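Local coordinates for eukaryotic translation initiation factor 4 gamma 5 (Trypanosoma cruzi, PDB 6OZU), which probably acts as a scaffold in translation initiation, its helical MIF4G domain being, as in other eIF4G proteins, the likely docking site for the helicase eIF4A, at residues T39-F51 against F86-T98. Residues are numbered along the deposited sequence; the frame is centred on the assembly and turned at random.
Sequences TDKEIQDVIQVIF and FIRNAIIRQCQRT
Ile47 of helix 40-53 fits as a knob into a hole made by Ile87, Ala90, Ile91 and Gln94 of helix 82-112, within the all-helical, HEAT-like MIF4G domain. The two short segments run in the same general direction, crossing at -46° with their axes 9.6 Å apart. Branched at CB, Ile47 spreads its methyls: CD1 reaches Ile87 CG2, while CG2 lies 3.9 Å from Ile91 CG1. The small Ala90 probably helps the backbones come nearest here, its CA 6.0 Å from Gln44 CA.

One turn on, Phe51 is a second knob, among Ile91, Gln94, Cys95 and Thr98. The aliphatic part of Gln94 covers one face of the Phe51 ring, a CH-pi contact with Gln94 CB 4.2 Å from the ring centroid. Cys95 SG meets the edge of that ring, 3.7 Å from Phe51 CE2. While its apolar stem packs inside the interface, a bend at chi2 takes the Gln94 amide off the ring to the partly exposed Gln48 amide, the two planes 66° apart.

At the other end, Phe86 swings CG anti to its own backbone N (chi1 -175°), bringing its flat ring against the first turn of helix 40-53. Exposed Asp40, its charge at the surface side, sets OD1 over one face, its carboxylate nearly parallel to the ring; Phe86 CE2 lies 3.4 Å from Asp40 O. Apolar Ile43 suits the ring edge, its CG2 3.6 Å from Phe86 CD2.

Farther out, Phe138 packs edge-to-face with Phe51, and Val70 of helix 63-76 backs Ile91. Thr39 and Glu42 form a capping box that starts helix 40-53. Thr98 OG1 donates to Gln94 O over 2.7 Å, from the face of that carbonyl opposite Thr98 N.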
ATOM      1  N   THR A  39      -9.303  19.344 -15.981  1.00 75.06           N
ATOM      2  CA  THR A  39     -10.134  18.328 -16.647  1.00 74.86           C
ATOM      3  C   THR A  39      -9.973  16.977 -15.939  1.00 76.17           C
ATOM      4  O   THR A  39      -9.043  16.818 -15.144  1.00 74.97           O
ATOM      5  CB  THR A  39      -9.790  18.220 -18.154  1.00 83.09           C
ATOM      6  OG1 THR A  39      -8.479  17.684 -18.291  1.00 89.34           O
ATOM      7  CG2 THR A  39      -9.845  19.545 -18.874  1.00 77.86           C
ATOM      8  N   ASP A  40     -10.864  16.003 -16.234  1.00 72.09           N
ATOM      9  CA  ASP A  40     -10.817  14.640 -15.688  1.00 69.07           C
ATOM     10  C   ASP A  40      -9.470  14.004 -16.030  1.00 74.43           C
ATOM     11  O   ASP A  40      -8.849  13.401 -15.152  1.00 73.00           O
ATOM     12  CB  ASP A  40     -11.933  13.760 -16.294  1.00 70.78           C
ATOM     13  CG  ASP A  40     -13.360  13.987 -15.827  1.00 70.60           C
ATOM     14  OD1 ASP A  40     -13.550  14.627 -14.771  1.00 66.20           O
ATOM     15  OD2 ASP A  40     -14.292  13.502 -16.511  1.00 82.40           O
ATOM     16  N   LYS A  41      -9.008  14.165 -17.304  1.00 73.74           N
ATOM     17  CA  LYS A  41      -7.738  13.628 -17.804  1.00 73.21           C
ATOM     18  C   LYS A  41      -6.544  14.197 -17.042  1.00 77.67           C
ATOM     19  O   LYS A  41      -5.670  13.428 -16.633  1.00 76.42           O
ATOM     20  CB  LYS A  41      -7.601  13.791 -19.331  1.00 77.52           C
ATOM     21  N   GLU A  42      -6.547  15.523 -16.787  1.00 75.84           N
ATOM     22  CA  GLU A  42      -5.506  16.242 -16.038  1.00 75.25           C
ATOM     23  C   GLU A  42      -5.400  15.777 -14.581  1.00 78.97           C
ATOM     24  O   GLU A  42      -4.284  15.616 -14.080  1.00 77.53           O
ATOM     25  CB  GLU A  42      -5.743  17.755 -16.093  1.00 78.28           C
ATOM     26  CG  GLU A  42      -5.453  18.375 -17.446  1.00 86.17           C
ATOM     27  CD  GLU A  42      -5.821  19.838 -17.603  1.00101.44           C
ATOM     28  OE1 GLU A  42      -6.736  20.312 -16.891  1.00 89.32           O
ATOM     29  OE2 GLU A  42      -5.194  20.509 -18.452  1.00 97.88           O
ATOM     30  N   ILE A  43      -6.560  15.555 -13.912  1.00 75.59           N
ATOM     31  CA  ILE A  43      -6.644  15.095 -12.520  1.00 72.96           C
ATOM     32  C   ILE A  43      -6.208  13.624 -12.428  1.00 76.37           C
ATOM     33  O   ILE A  43      -5.402  13.284 -11.557  1.00 73.77           O
ATOM     34  CB  ILE A  43      -8.050  15.379 -11.889  1.00 75.64           C
ATOM     35  CG1 ILE A  43      -8.353  16.897 -11.877  1.00 77.36           C
ATOM     36  CG2 ILE A  43      -8.150  14.812 -10.465  1.00 73.61           C
ATOM     37  CD1 ILE A  43      -9.778  17.250 -11.888  1.00 81.93           C
ATOM     38  N   GLN A  44      -6.705  12.765 -13.351  1.00 74.62           N
ATOM     39  CA  GLN A  44      -6.356  11.336 -13.419  1.00 73.20           C
ATOM     40  C   GLN A  44      -4.842  11.148 -13.597  1.00 76.93           C
ATOM     41  O   GLN A  44      -4.263  10.221 -13.024  1.00 75.10           O
ATOM     42  CB  GLN A  44      -7.122  10.654 -14.561  1.00 75.98           C
ATOM     43  CG  GLN A  44      -7.348   9.164 -14.368  1.00 98.64           C
ATOM     44  CD  GLN A  44      -8.473   8.665 -15.244  1.00125.55           C
ATOM     45  OE1 GLN A  44      -9.653   8.920 -14.985  1.00122.27           O
ATOM     46  NE2 GLN A  44      -8.142   7.957 -16.314  1.00120.16           N
ATOM     47  N   ASP A  45      -4.211  12.061 -14.360  1.00 75.23           N
ATOM     48  CA  ASP A  45      -2.777  12.091 -14.629  1.00 74.83           C
ATOM     49  C   ASP A  45      -1.992  12.401 -13.354  1.00 75.61           C
ATOM     50  O   ASP A  45      -0.988  11.741 -13.107  1.00 75.46           O
ATOM     51  CB  ASP A  45      -2.460  13.109 -15.727  1.00 79.74           C
ATOM     52  CG  ASP A  45      -1.004  13.144 -16.103  1.00 94.42           C
ATOM     53  OD1 ASP A  45      -0.575  12.279 -16.894  1.00 95.46           O
ATOM     54  OD2 ASP A  45      -0.291  14.035 -15.607  1.00103.78           O
ATOM     55  N   VAL A  46      -2.463  13.368 -12.535  1.00 69.74           N
ATOM     56  CA  VAL A  46      -1.833  13.744 -11.262  1.00 67.20           C
ATOM     57  C   VAL A  46      -1.768  12.528 -10.333  1.00 67.38           C
ATOM     58  O   VAL A  46      -0.729  12.275  -9.719  1.00 68.01           O
ATOM     59  CB  VAL A  46      -2.546  14.949 -10.578  1.00 71.33           C
ATOM     60  CG1 VAL A  46      -2.014  15.191  -9.158  1.00 69.78           C
ATOM     61  CG2 VAL A  46      -2.414  16.213 -11.419  1.00 73.16           C
ATOM     62  N   ILE A  47      -2.878  11.773 -10.246  1.00 60.33           N
ATOM     63  CA  ILE A  47      -2.974  10.597  -9.384  1.00 56.14           C
ATOM     64  C   ILE A  47      -2.076   9.482  -9.937  1.00 59.26           C
ATOM     65  O   ILE A  47      -1.343   8.889  -9.154  1.00 56.15           O
ATOM     66  CB  ILE A  47      -4.459  10.184  -9.111  1.00 56.59           C
ATOM     67  CG1 ILE A  47      -5.272  11.353  -8.508  1.00 55.76           C
ATOM     68  CG2 ILE A  47      -4.579   8.918  -8.244  1.00 54.72           C
ATOM     69  CD1 ILE A  47      -4.693  12.034  -7.247  1.00 56.23           C
ATOM     70  N   GLN A  48      -2.071   9.278 -11.282  1.00 58.52           N
ATOM     71  CA  GLN A  48      -1.247   8.286 -11.987  1.00 59.09           C
ATOM     72  C   GLN A  48       0.252   8.562 -11.747  1.00 64.71           C
ATOM     73  O   GLN A  48       0.997   7.636 -11.441  1.00 65.26           O
ATOM     74  CB  GLN A  48      -1.590   8.279 -13.497  1.00 62.78           C
ATOM     75  CG  GLN A  48      -0.823   7.250 -14.345  1.00 85.86           C
ATOM     76  CD  GLN A  48      -1.630   6.016 -14.707  1.00110.44           C
ATOM     77  OE1 GLN A  48      -2.763   6.096 -15.201  1.00105.92           O
ATOM     78  NE2 GLN A  48      -1.049   4.840 -14.490  1.00107.99           N
ATOM     79  N   VAL A  49       0.669   9.839 -11.834  1.00 62.31           N
ATOM     80  CA  VAL A  49       2.048  10.296 -11.625  1.00 62.24           C
ATOM     81  C   VAL A  49       2.545   9.957 -10.218  1.00 66.21           C
ATOM     82  O   VAL A  49       3.607   9.345 -10.079  1.00 67.48           O
ATOM     83  CB  VAL A  49       2.208  11.809 -11.989  1.00 67.22           C
ATOM     84  CG1 VAL A  49       3.461  12.430 -11.361  1.00 67.69           C
ATOM     85  CG2 VAL A  49       2.228  11.992 -13.490  1.00 68.09           C
ATOM     86  N   ILE A  50       1.775  10.340  -9.185  1.00 60.82           N
ATOM     87  CA  ILE A  50       2.138  10.080  -7.792  1.00 58.52           C
ATOM     88  C   ILE A  50       2.208   8.560  -7.534  1.00 61.73           C
ATOM     89  O   ILE A  50       3.178   8.095  -6.926  1.00 62.08           O
ATOM     90  CB  ILE A  50       1.186  10.832  -6.806  1.00 61.35           C
ATOM     91  CG1 ILE A  50       1.175  12.367  -7.085  1.00 62.08           C
ATOM     92  CG2 ILE A  50       1.548  10.518  -5.340  1.00 61.09           C
ATOM     93  CD1 ILE A  50       0.058  13.154  -6.473  1.00 57.76           C
ATOM     94  N   PHE A  51       1.213   7.787  -8.041  1.00 55.99           N
ATOM     95  CA  PHE A  51       1.155   6.333  -7.873  1.00 52.90           C
ATOM     96  C   PHE A  51       2.329   5.582  -8.563  1.00 58.46           C
ATOM     97  O   PHE A  51       2.809   4.590  -8.007  1.00 56.41           O
ATOM     98  CB  PHE A  51      -0.211   5.783  -8.288  1.00 53.28           C
ATOM     99  CG  PHE A  51      -1.233   5.737  -7.167  1.00 52.67           C
ATOM    100  CD1 PHE A  51      -1.641   6.902  -6.522  1.00 55.12           C
ATOM    101  CD2 PHE A  51      -1.822   4.536  -6.792  1.00 52.22           C
ATOM    102  CE1 PHE A  51      -2.574   6.854  -5.484  1.00 54.51           C
ATOM    103  CE2 PHE A  51      -2.778   4.495  -5.772  1.00 53.71           C
ATOM    104  CZ  PHE A  51      -3.146   5.652  -5.126  1.00 51.73           C
ATOM    105  N   PHE A  86     -14.244  13.191  -7.650  1.00 60.42           N
ATOM    106  CA  PHE A  86     -13.456  12.658  -8.760  1.00 59.22           C
ATOM    107  C   PHE A  86     -12.090  12.165  -8.324  1.00 64.56           C
ATOM    108  O   PHE A  86     -11.716  11.064  -8.729  1.00 66.48           O
ATOM    109  CB  PHE A  86     -13.343  13.633  -9.946  1.00 61.87           C
ATOM    110  CG  PHE A  86     -12.632  13.024 -11.133  1.00 61.96           C
ATOM    111  CD1 PHE A  86     -13.311  12.193 -12.018  1.00 63.99           C
ATOM    112  CD2 PHE A  86     -11.268  13.224 -11.327  1.00 62.06           C
ATOM    113  CE1 PHE A  86     -12.647  11.597 -13.090  1.00 64.70           C
ATOM    114  CE2 PHE A  86     -10.599  12.612 -12.388  1.00 65.20           C
ATOM    115  CZ  PHE A  86     -11.298  11.814 -13.272  1.00 63.99           C
ATOM    116  N   ILE A  87     -11.331  12.966  -7.525  1.00 59.77           N
ATOM    117  CA  ILE A  87      -9.993  12.597  -7.021  1.00 56.53           C
ATOM    118  C   ILE A  87     -10.061  11.269  -6.276  1.00 60.32           C
ATOM    119  O   ILE A  87      -9.211  10.398  -6.485  1.00 60.19           O
ATOM    120  CB  ILE A  87      -9.335  13.710  -6.144  1.00 58.44           C
ATOM    121  CG1 ILE A  87      -9.021  14.973  -6.959  1.00 60.18           C
ATOM    122  CG2 ILE A  87      -8.047  13.197  -5.490  1.00 56.04           C
ATOM    123  CD1 ILE A  87      -8.687  16.220  -6.114  1.00 63.13           C
ATOM    124  N   ARG A  88     -11.079  11.130  -5.406  1.00 56.94           N
ATOM    125  CA  ARG A  88     -11.338   9.949  -4.585  1.00 55.50           C
ATOM    126  C   ARG A  88     -11.623   8.685  -5.410  1.00 60.94           C
ATOM    127  O   ARG A  88     -11.119   7.613  -5.084  1.00 60.76           O
ATOM    128  CB  ARG A  88     -12.456  10.240  -3.585  1.00 52.67           C
ATOM    129  CG  ARG A  88     -11.965  11.072  -2.411  1.00 52.59           C
ATOM    130  CD  ARG A  88     -13.101  11.728  -1.673  1.00 50.02           C
ATOM    131  NE  ARG A  88     -12.628  12.401  -0.469  1.00 52.96           N
ATOM    132  CZ  ARG A  88     -12.195  13.653  -0.422  1.00 67.73           C
ATOM    133  NH1 ARG A  88     -12.147  14.388  -1.527  1.00 56.28           N
ATOM    134  NH2 ARG A  88     -11.797  14.177   0.725  1.00 64.64           N
ATOM    135  N   ASN A  89     -12.371   8.820  -6.495  1.00 58.96           N
ATOM    136  CA  ASN A  89     -12.667   7.713  -7.397  1.00 59.16           C
ATOM    137  C   ASN A  89     -11.466   7.385  -8.274  1.00 64.15           C
ATOM    138  O   ASN A  89     -11.328   6.232  -8.685  1.00 65.34           O
ATOM    139  CB  ASN A  89     -13.926   7.997  -8.214  1.00 60.17           C
ATOM    140  CG  ASN A  89     -15.168   7.954  -7.365  1.00 84.97           C
ATOM    141  OD1 ASN A  89     -15.510   6.938  -6.738  1.00 78.53           O
ATOM    142  ND2 ASN A  89     -15.850   9.070  -7.297  1.00 81.31           N
ATOM    143  N   ALA A  90     -10.569   8.376  -8.518  1.00 59.60           N
ATOM    144  CA  ALA A  90      -9.343   8.160  -9.287  1.00 59.14           C
ATOM    145  C   ALA A  90      -8.325   7.386  -8.430  1.00 61.41           C
ATOM    146  O   ALA A  90      -7.633   6.525  -8.974  1.00 62.28           O
ATOM    147  CB  ALA A  90      -8.767   9.478  -9.758  1.00 60.93           C
ATOM    148  N   ILE A  91      -8.265   7.658  -7.088  1.00 54.66           N
ATOM    149  CA  ILE A  91      -7.430   6.916  -6.118  1.00 51.35           C
ATOM    150  C   ILE A  91      -7.922   5.455  -6.049  1.00 53.17           C
ATOM    151  O   ILE A  91      -7.100   4.558  -6.164  1.00 51.75           O
ATOM    152  CB  ILE A  91      -7.308   7.605  -4.725  1.00 52.78           C
ATOM    153  CG1 ILE A  91      -6.568   8.956  -4.839  1.00 53.11           C
ATOM    154  CG2 ILE A  91      -6.569   6.714  -3.728  1.00 52.71           C
ATOM    155  CD1 ILE A  91      -6.966   9.989  -3.776  1.00 54.83           C
ATOM    156  N   ILE A  92      -9.256   5.222  -5.986  1.00 51.04           N
ATOM    157  CA  ILE A  92      -9.863   3.871  -5.990  1.00 51.03           C
ATOM    158  C   ILE A  92      -9.430   3.086  -7.236  1.00 58.53           C
ATOM    159  O   ILE A  92      -8.883   1.993  -7.098  1.00 60.35           O
ATOM    160  CB  ILE A  92     -11.413   3.919  -5.838  1.00 53.83           C
ATOM    161  CG1 ILE A  92     -11.821   4.349  -4.412  1.00 52.80           C
ATOM    162  CG2 ILE A  92     -12.073   2.586  -6.231  1.00 53.14           C
ATOM    163  CD1 ILE A  92     -13.277   4.842  -4.266  1.00 52.66           C
ATOM    164  N   ARG A  93      -9.625   3.669  -8.420  1.00 54.57           N
ATOM    165  CA  ARG A  93      -9.260   3.088  -9.716  1.00 55.28           C
ATOM    166  C   ARG A  93      -7.755   2.836  -9.838  1.00 57.66           C
ATOM    167  O   ARG A  93      -7.352   1.771 -10.310  1.00 56.26           O
ATOM    168  CB  ARG A  93      -9.768   3.963 -10.894  1.00 54.87           C
ATOM    169  CG  ARG A  93     -11.259   3.856 -11.131  1.00 72.34           C
ATOM    170  CD  ARG A  93     -11.739   4.579 -12.397  1.00 90.73           C
ATOM    171  NE  ARG A  93     -12.534   5.773 -12.080  1.00 92.27           N
ATOM    172  CZ  ARG A  93     -12.093   7.027 -12.185  1.00 93.92           C
ATOM    173  NH1 ARG A  93     -10.870   7.274 -12.653  1.00 65.11           N
ATOM    174  NH2 ARG A  93     -12.875   8.043 -11.839  1.00 72.97           N
ATOM    175  N   GLN A  94      -6.924   3.817  -9.444  1.00 55.62           N
ATOM    176  CA  GLN A  94      -5.472   3.667  -9.530  1.00 55.81           C
ATOM    177  C   GLN A  94      -4.928   2.628  -8.518  1.00 56.63           C
ATOM    178  O   GLN A  94      -3.936   1.977  -8.837  1.00 56.20           O
ATOM    179  CB  GLN A  94      -4.747   5.022  -9.446  1.00 58.07           C
ATOM    180  CG  GLN A  94      -3.323   5.053 -10.043  1.00 66.11           C
ATOM    181  CD  GLN A  94      -3.191   4.645 -11.491  1.00 84.89           C
ATOM    182  OE1 GLN A  94      -2.365   3.797 -11.843  1.00 83.91           O
ATOM    183  NE2 GLN A  94      -3.978   5.246 -12.363  1.00 80.28           N
ATOM    184  N   CYS A  95      -5.620   2.406  -7.370  1.00 52.24           N
ATOM    185  CA  CYS A  95      -5.275   1.365  -6.364  1.00 51.16           C
ATOM    186  C   CYS A  95      -5.570   0.017  -6.983  1.00 53.78           C
ATOM    187  O   CYS A  95      -4.801  -0.921  -6.847  1.00 51.82           O
ATOM    188  CB  CYS A  95      -6.091   1.540  -5.087  1.00 51.85           C
ATOM    189  SG  CYS A  95      -5.418   2.746  -3.928  1.00 55.54           S
ATOM    190  N   GLN A  96      -6.726  -0.077  -7.636  1.00 53.23           N
ATOM    191  CA  GLN A  96      -7.178  -1.281  -8.310  1.00 53.75           C
ATOM    192  C   GLN A  96      -6.161  -1.680  -9.375  1.00 57.33           C
ATOM    193  O   GLN A  96      -5.722  -2.823  -9.363  1.00 56.12           O
ATOM    194  CB  GLN A  96      -8.577  -1.085  -8.893  1.00 56.11           C
ATOM    195  CG  GLN A  96      -9.321  -2.374  -9.166  1.00 73.72           C
ATOM    196  CD  GLN A  96     -10.515  -2.025  -9.999  1.00106.93           C
ATOM    197  OE1 GLN A  96     -10.436  -1.961 -11.235  1.00105.34           O
ATOM    198  NE2 GLN A  96     -11.627  -1.715  -9.332  1.00100.02           N
ATOM    199  N   ARG A  97      -5.692  -0.716 -10.198  1.00 53.50           N
ATOM    200  CA  ARG A  97      -4.739  -0.978 -11.261  1.00 53.53           C
ATOM    201  C   ARG A  97      -3.372  -1.404 -10.733  1.00 55.68           C
ATOM    202  O   ARG A  97      -2.840  -2.424 -11.170  1.00 55.46           O
ATOM    203  CB  ARG A  97      -4.648   0.195 -12.240  1.00 56.03           C
ATOM    204  CG  ARG A  97      -3.928  -0.201 -13.522  1.00 76.66           C
ATOM    205  CD  ARG A  97      -3.598   0.981 -14.422  1.00103.45           C
ATOM    206  NE  ARG A  97      -2.313   0.832 -15.119  1.00118.73           N
ATOM    207  CZ  ARG A  97      -2.095   0.036 -16.164  1.00134.44           C
ATOM    208  NH1 ARG A  97      -0.894  -0.019 -16.724  1.00121.07           N
ATOM    209  NH2 ARG A  97      -3.082  -0.698 -16.668  1.00122.44           N
ATOM    210  N   THR A  98      -2.824  -0.657  -9.769  1.00 50.00           N
ATOM    211  CA  THR A  98      -1.553  -0.936  -9.114  1.00 47.10           C
ATOM    212  C   THR A  98      -1.489  -2.334  -8.470  1.00 50.41           C
ATOM    213  O   THR A  98      -0.465  -3.023  -8.613  1.00 50.09           O
ATOM    214  CB  THR A  98      -1.313   0.153  -8.055  1.00 54.85           C
ATOM    215  OG1 THR A  98      -1.254   1.412  -8.715  1.00 59.58           O
ATOM    216  CG2 THR A  98      -0.032  -0.067  -7.231  1.00 51.31           C
TER